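Conserved hypothetical protein (Methanosarcina mazei, PDB 2NR4) is of unknown function but is a flavoprotein of the FMN-binding clan that binds flavin mononucleotide at a closed antiparallel barrel. Local coordinates at residues A[84-89]-A[97-102]; A[47-52]-A[56-61]. All blocks are in the same frame, centred on the assembly; numbering follows the deposited sequence.

In the fold
Both contacts lie in the N-terminal DUF447 region and follow one another along the chain: the hairpin 47-52/56-61 is complete before helix 84-92 begins. Their centres are 20 Å apart, on opposite sides of the chain's centre, and their nearest atoms stay about 6 Å from each other. Interaction 2 is part of the flavin mononucleotide pocket, with G48, R59 and F61 hydrogen-bonded through their backbones to the isoalloxazine. Interaction 1 is an outer neighbour of that pocket: the side chain of R89 stops about 11 Å from the flavin and about 7 Å from the side chain of T91, two residues on in the chain, whose backbone oxygen hydrogen-bonds the ligand.

Interaction 1 (A[84-89]-A[97-102]); sequences PILFVR and PSEFEY
An end-on, two-pronged salt bridge ties helix 84-92 to the short 3-10 turn that leads into strand 100-103, the first strand of a two-stranded antiparallel sheet beside the barrel. R89 and E99 carry it. NH2 of R89 reaches OE1 of E99 at 2.8 Å in an almost straight bond (175°), and NH1 of R89 meets OE2 of E99 at 2.9 Å. OE1 is met at its syn lone pair; OE2 is also met on the syn side, though its partner stands somewhat out of the carboxylate plane. The guanidinium and carboxylate lie nearly flat with each other, their planes 13° apart, and each nitrogen serves its own oxygen. The two chains reach toward each other from opposing sides. That of E99 runs extended beyond CG, whereas the arginine chain bends at chi3 (51°), which turns its NH1/NH2 end to the carboxylate. Next to the pair, CD1 of L86 lies 3.9 Å from OE2 of E99, the leucine and glutamate chains running antiparallel alongside each other. L95, in the connecting loop, touches both L86 and R89, and L206 of helix 198-210 also packs on R89. The backbone N of V96 gives OE1 of E99 a second hydrogen bond. An alanine in place of R89 would remove both prongs and would probably leave the E99 carboxylate without its charge partner, with the V96 N bond to OE1 left to restrain its turning. With only 99 Å² buried between the segments, the join depends more on charge and direction than on packing. Two near-coplanar bonds fix the rotation of both flat groups, and the opposed charges, in a partly buried setting, are likely to keep the glutamate ionised.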
ATOM      1  N   PRO A  84      -8.057   6.545   1.926  1.00 23.38           N
ATOM      2  CA  PRO A  84      -8.371   5.868   3.183  1.00 23.88           C
ATOM      3  C   PRO A  84      -9.743   6.319   3.723  1.00 23.96           C
ATOM      4  O   PRO A  84     -10.376   5.575   4.448  1.00 24.21           O
ATOM      5  CB  PRO A  84      -7.235   6.324   4.105  1.00 24.44           C
ATOM      6  CG  PRO A  84      -6.887   7.699   3.550  1.00 24.62           C
ATOM      7  CD  PRO A  84      -6.947   7.503   2.084  1.00 23.28           C
ATOM      8  N   ILE A  85     -10.154   7.541   3.389  1.00 25.00           N
ATOM      9  CA  ILE A  85     -11.508   8.035   3.756  1.00 27.09           C
ATOM     10  C   ILE A  85     -12.625   7.126   3.228  1.00 26.62           C
ATOM     11  O   ILE A  85     -13.512   6.704   3.968  1.00 26.43           O
ATOM     12  CB  ILE A  85     -11.728   9.516   3.365  1.00 26.19           C
ATOM     13  CG1 ILE A  85     -10.815  10.433   4.215  1.00 26.79           C
ATOM     14  CG2 ILE A  85     -13.220   9.893   3.619  1.00 28.82           C
ATOM     15  CD1 ILE A  85     -10.738  11.890   3.707  1.00 29.61           C
ATOM     16  N   LEU A  86     -12.560   6.789   1.942  1.00 29.16           N
ATOM     17  CA  LEU A  86     -13.552   5.875   1.338  1.00 28.65           C
ATOM     18  C   LEU A  86     -13.530   4.480   1.947  1.00 29.06           C
ATOM     19  O   LEU A  86     -14.588   3.866   2.205  1.00 27.58           O
ATOM     20  CB  LEU A  86     -13.374   5.866  -0.175  1.00 29.21           C
ATOM     21  CG  LEU A  86     -14.488   5.603  -1.182  1.00 32.00           C
ATOM     22  CD1 LEU A  86     -15.818   6.333  -0.809  1.00 32.20           C
ATOM     23  CD2 LEU A  86     -13.975   6.067  -2.521  1.00 30.85           C
ATOM     24  N   PHE A  87     -12.342   3.951   2.243  1.00 28.18           N
ATOM     25  CA  PHE A  87     -12.289   2.721   3.002  1.00 27.23           C
ATOM     26  C   PHE A  87     -13.038   2.727   4.317  1.00 26.99           C
ATOM     27  O   PHE A  87     -13.720   1.768   4.678  1.00 26.13           O
ATOM     28  CB  PHE A  87     -10.819   2.312   3.307  1.00 28.88           C
ATOM     29  CG  PHE A  87     -10.317   1.228   2.446  1.00 26.24           C
ATOM     30  CD1 PHE A  87     -10.543  -0.096   2.786  1.00 31.60           C
ATOM     31  CD2 PHE A  87      -9.623   1.521   1.283  1.00 32.35           C
ATOM     32  CE1 PHE A  87     -10.084  -1.099   1.987  1.00 30.56           C
ATOM     33  CE2 PHE A  87      -9.173   0.511   0.490  1.00 29.91           C
ATOM     34  CZ  PHE A  87      -9.424  -0.799   0.850  1.00 28.15           C
ATOM     35  N   VAL A  88     -12.839   3.784   5.097  1.00 26.17           N
ATOM     36  CA  VAL A  88     -13.407   3.819   6.416  1.00 25.53           C
ATOM     37  C   VAL A  88     -14.903   4.088   6.268  1.00 25.17           C
ATOM     38  O   VAL A  88     -15.694   3.455   6.925  1.00 25.93           O
ATOM     39  CB  VAL A  88     -12.722   4.873   7.303  1.00 25.37           C
ATOM     40  CG1 VAL A  88     -13.459   5.047   8.622  1.00 26.37           C
ATOM     41  CG2 VAL A  88     -11.244   4.464   7.590  1.00 24.60           C
ATOM     42  N   ARG A  89     -15.273   4.997   5.384  1.00 25.24           N
ATOM     43  CA  ARG A  89     -16.708   5.271   5.161  1.00 26.63           C
ATOM     44  C   ARG A  89     -17.445   4.026   4.689  1.00 26.69           C
ATOM     45  O   ARG A  89     -18.557   3.754   5.150  1.00 27.46           O
ATOM     46  CB  ARG A  89     -16.879   6.384   4.136  1.00 26.30           C
ATOM     47  CG  ARG A  89     -16.463   7.767   4.674  1.00 27.40           C
ATOM     48  CD  ARG A  89     -16.877   8.886   3.745  1.00 31.74           C
ATOM     49  NE  ARG A  89     -18.297   8.770   3.401  1.00 29.37           N
ATOM     50  CZ  ARG A  89     -18.789   8.706   2.166  1.00 32.16           C
ATOM     51  NH1 ARG A  89     -18.001   8.773   1.092  1.00 31.03           N
ATOM     52  NH2 ARG A  89     -20.113   8.571   2.012  1.00 31.94           N
ATOM     53  N   PRO A  97     -26.220   6.405  -2.860  1.00 28.72           N
ATOM     54  CA  PRO A  97     -26.309   5.978  -4.252  1.00 27.74           C
ATOM     55  C   PRO A  97     -25.628   6.886  -5.271  1.00 26.42           C
ATOM     56  O   PRO A  97     -25.217   6.371  -6.321  1.00 27.29           O
ATOM     57  CB  PRO A  97     -27.846   5.875  -4.497  1.00 27.89           C
ATOM     58  CG  PRO A  97     -28.396   5.601  -3.100  1.00 29.87           C
ATOM     59  CD  PRO A  97     -27.549   6.413  -2.197  1.00 28.70           C
ATOM     60  N   SER A  98     -25.433   8.178  -4.964  1.00 27.25           N
ATOM     61  CA  SER A  98     -24.740   9.103  -5.906  1.00 28.02           C
ATOM     62  C   SER A  98     -23.236   8.840  -6.070  1.00 28.44           C
ATOM     63  O   SER A  98     -22.579   9.401  -6.956  1.00 29.32           O
ATOM     64  CB  SER A  98     -24.962  10.587  -5.567  1.00 29.53           C
ATOM     65  OG  SER A  98     -24.810  10.881  -4.185  1.00 30.19           O
ATOM     66  N   GLU A  99     -22.705   7.975  -5.215  1.00 28.14           N
ATOM     67  CA  GLU A  99     -21.280   7.644  -5.244  1.00 27.89           C
ATOM     68  C   GLU A  99     -20.979   6.510  -6.213  1.00 27.28           C
ATOM     69  O   GLU A  99     -19.822   6.129  -6.415  1.00 26.10           O
ATOM     70  CB  GLU A  99     -20.840   7.292  -3.813  1.00 27.19           C
ATOM     71  CG  GLU A  99     -21.100   8.451  -2.860  1.00 31.08           C
ATOM     72  CD  GLU A  99     -20.492   8.273  -1.496  1.00 35.52           C
ATOM     73  OE1 GLU A  99     -21.240   8.290  -0.494  1.00 36.43           O
ATOM     74  OE2 GLU A  99     -19.252   8.140  -1.426  1.00 38.67           O
ATOM     75  N   PHE A 100     -22.026   5.938  -6.787  1.00 26.28           N
ATOM     76  CA  PHE A 100     -21.910   4.811  -7.677  1.00 27.08           C
ATOM     77  C   PHE A 100     -22.283   5.216  -9.098  1.00 29.36           C
ATOM     78  O   PHE A 100     -23.036   6.190  -9.306  1.00 29.88           O
ATOM     79  CB  PHE A 100     -22.865   3.703  -7.253  1.00 26.18           C
ATOM     80  CG  PHE A 100     -22.612   3.175  -5.869  1.00 23.34           C
ATOM     81  CD1 PHE A 100     -21.831   2.039  -5.680  1.00 24.15           C
ATOM     82  CD2 PHE A 100     -23.164   3.819  -4.751  1.00 23.64           C
ATOM     83  CE1 PHE A 100     -21.616   1.530  -4.388  1.00 21.48           C
ATOM     84  CE2 PHE A 100     -22.952   3.322  -3.427  1.00 22.77           C
ATOM     85  CZ  PHE A 100     -22.167   2.164  -3.263  1.00 24.04           C
ATOM     86  N   GLU A 101     -21.802   4.432 -10.052  1.00 29.82           N
ATOM     87  CA  GLU A 101     -22.221   4.541 -11.431  1.00 32.62           C
ATOM     88  C   GLU A 101     -22.477   3.146 -11.975  1.00 31.60           C
ATOM     89  O   GLU A 101     -22.023   2.142 -11.384  1.00 29.76           O
ATOM     90  CB  GLU A 101     -21.203   5.342 -12.257  1.00 32.27           C
ATOM     91  CG  GLU A 101     -19.894   4.643 -12.616  1.00 35.84           C
ATOM     92  CD  GLU A 101     -18.923   5.593 -13.351  1.00 37.80           C
ATOM     93  OE1 GLU A 101     -19.357   6.705 -13.769  1.00 45.67           O
ATOM     94  OE2 GLU A 101     -17.735   5.235 -13.519  1.00 42.05           O
ATOM     95  N   TYR A 102     -23.227   3.066 -13.076  1.00 30.89           N
ATOM     96  CA  TYR A 102     -23.611   1.775 -13.643  1.00 31.73           C
ATOM     97  C   TYR A 102     -22.858   1.437 -14.923  1.00 33.08           C
ATOM     98  O   TYR A 102     -22.677   2.268 -15.819  1.00 33.79           O
ATOM     99  CB  TYR A 102     -25.159   1.639 -13.768  1.00 31.62           C
ATOM    100  CG  TYR A 102     -25.764   1.680 -12.404  1.00 30.32           C
ATOM    101  CD1 TYR A 102     -26.254   0.535 -11.783  1.00 30.94           C
ATOM    102  CD2 TYR A 102     -25.736   2.862 -11.687  1.00 32.64           C
ATOM    103  CE1 TYR A 102     -26.760   0.613 -10.470  1.00 33.00           C
ATOM    104  CE2 TYR A 102     -26.217   2.944 -10.406  1.00 33.97           C
ATOM    105  CZ  TYR A 102     -26.714   1.832  -9.802  1.00 30.67           C
ATOM    106  OH  TYR A 102     -27.160   2.004  -8.512  1.00 33.30           O
TER

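Interaction 2 (A[47-52]-A[56-61]); sequences IGIVMK and PFVRLF. With FMN (flavin mononucleotide), chain C.
V50 and F57 face each other across an antiparallel hairpin as a hydrogen-bonded pair, V50 N to F57 O at 2.8 Å and F57 N to V50 O at 2.9 Å. On their side of the sheet the valine is the bump: its CB sits over the face of the F57 ring, displaced toward the rim and 3.7 Å from the centroid, a CH-pi contact; CG1 overhangs the CZ/CE2 side, 3.5 Å from CZ, and CG2 lies nearer CE1. With chi1 at 64°, CG of F57 stands between its backbone N and carbonyl carbon, which brings the ring back over V50, while CG of K52 meets the ring edge. On the other side I49 lies alongside V58 and P56, its CG2 3.7 Å from CB of P56, and CG1 of V58 fits between CG1 of I49 and CG2 of I47. M51 bends at chi2 and chi3 to lay SD beside the proline ring.

Toward the flavin the strands splay, and I47 fills the gap: its CD1 meets CD2 of L60 and also lies 3.5 Å from C2 of FMN. A water there accepts from R59 N and lies beside G48 O and FMN O4. G48 N donates to FMN O4 (2.7 Å), FMN N3 to R59 O, and F61 N to FMN O2 (2.7 Å). This is a beta hairpin of the closed antiparallel barrel whose backbone reads the pyrimidine edge of the isoalloxazine, consistent with the FMN-binding clan.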
ATOM      1  N   ILE A  47     -13.449  -5.735   1.193  1.00 21.33           N
ATOM      2  CA  ILE A  47     -13.417  -7.180   1.058  1.00 22.04           C
ATOM      3  C   ILE A  47     -12.076  -7.531   0.473  1.00 21.10           C
ATOM      4  O   ILE A  47     -11.571  -6.799  -0.366  1.00 21.77           O
ATOM      5  CB  ILE A  47     -14.516  -7.648   0.051  1.00 23.13           C
ATOM      6  CG1 ILE A  47     -15.929  -7.320   0.588  1.00 25.12           C
ATOM      7  CG2 ILE A  47     -14.402  -9.117  -0.245  1.00 24.99           C
ATOM      8  CD1 ILE A  47     -16.403  -8.283   1.674  1.00 30.21           C
ATOM      9  N   GLY A  48     -11.505  -8.651   0.901  1.00 21.38           N
ATOM     10  CA  GLY A  48     -10.235  -9.123   0.301  1.00 21.28           C
ATOM     11  C   GLY A  48     -10.573 -10.126  -0.808  1.00 21.65           C
ATOM     12  O   GLY A  48     -11.312 -11.082  -0.570  1.00 25.25           O
ATOM     13  N   ILE A  49     -10.138  -9.881  -2.024  1.00 21.19           N
ATOM     14  CA  ILE A  49     -10.260 -10.897  -3.085  1.00 21.33           C
ATOM     15  C   ILE A  49      -8.954 -11.713  -3.089  1.00 22.87           C
ATOM     16  O   ILE A  49      -7.843 -11.106  -3.131  1.00 23.00           O
ATOM     17  CB  ILE A  49     -10.502 -10.216  -4.421  1.00 21.24           C
ATOM     18  CG1 ILE A  49     -11.927  -9.575  -4.414  1.00 22.50           C
ATOM     19  CG2 ILE A  49     -10.313 -11.202  -5.611  1.00 22.71           C
ATOM     20  CD1 ILE A  49     -12.234  -8.807  -5.592  1.00 24.61           C
ATOM     21  N   VAL A  50      -9.104 -13.045  -3.032  1.00 23.86           N
ATOM     22  CA  VAL A  50      -7.985 -13.978  -2.873  1.00 24.97           C
ATOM     23  C   VAL A  50      -7.622 -14.596  -4.207  1.00 26.67           C
ATOM     24  O   VAL A  50      -8.509 -15.118  -4.923  1.00 23.78           O
ATOM     25  CB  VAL A  50      -8.300 -15.092  -1.871  1.00 25.60           C
ATOM     26  CG1 VAL A  50      -7.006 -15.889  -1.488  1.00 25.97           C
ATOM     27  CG2 VAL A  50      -9.067 -14.554  -0.642  1.00 24.89           C
ATOM     28  N   MET A  51      -6.329 -14.555  -4.540  1.00 26.86           N
ATOM     29  CA  MET A  51      -5.878 -15.193  -5.762  1.00 30.21           C
ATOM     30  C   MET A  51      -4.693 -16.090  -5.399  1.00 32.12           C
ATOM     31  O   MET A  51      -3.669 -15.602  -4.913  1.00 30.20           O
ATOM     32  CB  MET A  51      -5.495 -14.128  -6.787  1.00 30.28           C
ATOM     33  CG  MET A  51      -4.858 -14.675  -8.034  1.00 37.68           C
ATOM     34  SD  MET A  51      -6.183 -14.999  -9.209  1.00 45.11           S
ATOM     35  CE  MET A  51      -6.330 -13.313  -9.763  1.00 43.75           C
ATOM     36  N   LYS A  52      -4.847 -17.397  -5.610  1.00 34.18           N
ATOM     37  CA  LYS A  52      -3.758 -18.330  -5.338  1.00 38.63           C
ATOM     38  C   LYS A  52      -3.580 -19.383  -6.423  1.00 39.36           C
ATOM     39  O   LYS A  52      -3.533 -20.569  -6.126  1.00 41.38           O
ATOM     40  CB  LYS A  52      -3.880 -18.977  -3.949  1.00 38.65           C
ATOM     41  CG  LYS A  52      -5.272 -19.473  -3.556  1.00 41.72           C
ATOM     42  CD  LYS A  52      -5.263 -20.329  -2.277  1.00 42.50           C
ATOM     43  CE  LYS A  52      -5.215 -19.474  -0.993  1.00 46.95           C
ATOM     44  NZ  LYS A  52      -5.264 -20.336   0.225  1.00 49.75           N
ATOM     45  N   PRO A  56      -9.928 -16.211  -8.889  1.00 26.06           N
ATOM     46  CA  PRO A  56     -10.002 -15.495  -7.613  1.00 25.58           C
ATOM     47  C   PRO A  56     -11.237 -15.927  -6.872  1.00 24.74           C
ATOM     48  O   PRO A  56     -12.193 -16.449  -7.510  1.00 23.88           O
ATOM     49  CB  PRO A  56     -10.132 -14.034  -7.996  1.00 25.63           C
ATOM     50  CG  PRO A  56     -10.320 -13.967  -9.455  1.00 26.66           C
ATOM     51  CD  PRO A  56     -10.069 -15.322 -10.053  1.00 26.67           C
ATOM     52  N   PHE A  57     -11.230 -15.723  -5.554  1.00 23.15           N
ATOM     53  CA  PHE A  57     -12.390 -16.032  -4.722  1.00 22.88           C
ATOM     54  C   PHE A  57     -12.525 -15.090  -3.527  1.00 23.71           C
ATOM     55  O   PHE A  57     -11.597 -14.329  -3.209  1.00 22.29           O
ATOM     56  CB  PHE A  57     -12.396 -17.458  -4.231  1.00 24.14           C
ATOM     57  CG  PHE A  57     -11.252 -17.824  -3.307  1.00 23.96           C
ATOM     58  CD1 PHE A  57     -11.449 -17.855  -1.938  1.00 26.24           C
ATOM     59  CD2 PHE A  57     -10.022 -18.227  -3.832  1.00 25.02           C
ATOM     60  CE1 PHE A  57     -10.400 -18.217  -1.078  1.00 26.29           C
ATOM     61  CE2 PHE A  57      -8.964 -18.603  -2.983  1.00 27.03           C
ATOM     62  CZ  PHE A  57      -9.164 -18.604  -1.622  1.00 26.65           C
ATOM     63  N   VAL A  58     -13.695 -15.134  -2.897  1.00 24.13           N
ATOM     64  CA  VAL A  58     -13.960 -14.271  -1.739  1.00 24.81           C
ATOM     65  C   VAL A  58     -14.472 -15.116  -0.607  1.00 25.30           C
ATOM     66  O   VAL A  58     -15.094 -16.149  -0.830  1.00 24.56           O
ATOM     67  CB  VAL A  58     -14.983 -13.074  -2.008  1.00 24.79           C
ATOM     68  CG1 VAL A  58     -14.405 -12.035  -2.875  1.00 24.66           C
ATOM     69  CG2 VAL A  58     -16.338 -13.577  -2.578  1.00 24.29           C
ATOM     70  N   ARG A  59     -14.202 -14.669   0.626  1.00 25.16           N
ATOM     71  CA  ARG A  59     -14.740 -15.337   1.791  1.00 28.71           C
ATOM     72  C   ARG A  59     -15.513 -14.228   2.446  1.00 28.92           C
ATOM     73  O   ARG A  59     -14.919 -13.244   2.906  1.00 29.70           O
ATOM     74  CB  ARG A  59     -13.633 -15.815   2.754  1.00 28.68           C
ATOM     75  CG  ARG A  59     -12.644 -16.819   2.205  1.00 30.20           C
ATOM     76  CD  ARG A  59     -11.881 -17.563   3.358  1.00 33.36           C
ATOM     77  NE  ARG A  59     -10.884 -18.527   2.844  1.00 41.83           N
ATOM     78  CZ  ARG A  59     -11.061 -19.847   2.750  1.00 45.38           C
ATOM     79  NH1 ARG A  59     -12.177 -20.419   3.174  1.00 49.03           N
ATOM     80  NH2 ARG A  59     -10.093 -20.613   2.247  1.00 49.10           N
ATOM     81  N   LEU A  60     -16.830 -14.339   2.429  1.00 29.01           N
ATOM     82  CA  LEU A  60     -17.674 -13.311   3.027  1.00 30.28           C
ATOM     83  C   LEU A  60     -18.256 -13.777   4.373  1.00 31.62           C
ATOM     84  O   LEU A  60     -18.844 -14.847   4.476  1.00 31.50           O
ATOM     85  CB  LEU A  60     -18.806 -12.938   2.071  1.00 29.71           C
ATOM     86  CG  LEU A  60     -18.498 -12.760   0.592  1.00 28.15           C
ATOM     87  CD1 LEU A  60     -19.783 -12.741  -0.212  1.00 31.18           C
ATOM     88  CD2 LEU A  60     -17.768 -11.440   0.399  1.00 26.90           C
ATOM     89  N   PHE A  61     -18.090 -12.962   5.407  1.00 33.83           N
ATOM     90  CA  PHE A  61     -18.716 -13.192   6.694  1.00 35.24           C
ATOM     91  C   PHE A  61     -20.238 -13.212   6.557  1.00 35.07           C
ATOM     92  O   PHE A  61     -20.838 -12.326   5.938  1.00 33.90           O
ATOM     93  CB  PHE A  61     -18.273 -12.114   7.692  1.00 37.02           C
ATOM     94  CG  PHE A  61     -16.839 -12.254   8.125  1.00 40.38           C
ATOM     95  CD1 PHE A  61     -16.394 -13.437   8.725  1.00 44.26           C
ATOM     96  CD2 PHE A  61     -15.938 -11.216   7.942  1.00 43.57           C
ATOM     97  CE1 PHE A  61     -15.064 -13.581   9.136  1.00 47.02           C
ATOM     98  CE2 PHE A  61     -14.611 -11.348   8.331  1.00 45.19           C
ATOM     99  CZ  PHE A  61     -14.165 -12.537   8.933  1.00 45.14           C
TER
HETATM  100  N1  FMN C 401     -15.466  -8.937   5.305  1.00 42.32           N
HETATM  101  C2  FMN C 401     -15.650 -10.116   4.614  1.00 42.50           C
HETATM  102  O2  FMN C 401     -16.712 -10.717   4.753  1.00 42.87           O
HETATM  103  N3  FMN C 401     -14.647 -10.623   3.816  1.00 41.66           N
HETATM  104  C4  FMN C 401     -13.450  -9.937   3.681  1.00 41.68           C
HETATM  105  O4  FMN C 401     -12.640 -10.253   2.818  1.00 36.64           O
HETATM  106  C4A FMN C 401     -13.262  -8.739   4.366  1.00 41.99           C
HETATM  107  N5  FMN C 401     -12.071  -8.039   4.255  1.00 43.22           N
HETATM  108  C5A FMN C 401     -11.889  -6.836   4.921  1.00 42.42           C
HETATM  109  C6  FMN C 401     -10.685  -6.134   4.782  1.00 42.13           C
HETATM  110  C7  FMN C 401     -10.493  -4.928   5.442  1.00 42.39           C
HETATM  111  C7M FMN C 401      -9.161  -4.244   5.320  1.00 43.75           C
HETATM  112  C8  FMN C 401     -11.521  -4.431   6.272  1.00 42.66           C
HETATM  113  C8M FMN C 401     -11.441  -3.079   6.874  1.00 40.74           C
HETATM  114  C9  FMN C 401     -12.727  -5.130   6.424  1.00 42.18           C
HETATM  115  C9A FMN C 401     -12.913  -6.339   5.729  1.00 42.19           C
HETATM  116  N10 FMN C 401     -14.106  -7.054   5.854  1.00 41.98           N
HETATM  117  C10 FMN C 401     -14.280  -8.246   5.181  1.00 42.45           C
HETATM  118  C1' FMN C 401     -15.146  -6.616   6.841  1.00 41.97           C
HETATM  119  C2' FMN C 401     -16.224  -5.843   6.091  1.00 43.31           C
HETATM  120  O2' FMN C 401     -15.629  -4.834   5.320  1.00 42.11           O
HETATM  121  C3' FMN C 401     -17.122  -5.178   7.108  1.00 44.64           C
HETATM  122  O3' FMN C 401     -17.746  -6.188   7.881  1.00 44.23           O
HETATM  123  C4' FMN C 401     -18.139  -4.259   6.435  1.00 42.08           C
HETATM  124  O4' FMN C 401     -18.703  -3.505   7.478  1.00 47.31           O
HETATM  125  C5' FMN C 401     -19.226  -5.042   5.686  1.00 42.16           C
HETATM  126  O5' FMN C 401     -20.321  -4.202   5.387  1.00 39.45           O
HETATM  127  P   FMN C 401     -21.606  -4.628   4.490  1.00 40.26           P
HETATM  128  O1P FMN C 401     -22.651  -5.135   5.498  1.00 38.38           O
HETATM  129  O2P FMN C 401     -21.203  -5.803   3.568  1.00 31.16           O
HETATM  130  O3P FMN C 401     -22.121  -3.363   3.800  1.00 36.38           O
HETATM  131  O   HOH W   1     -12.339 -12.539   1.215  1.00 27.35           O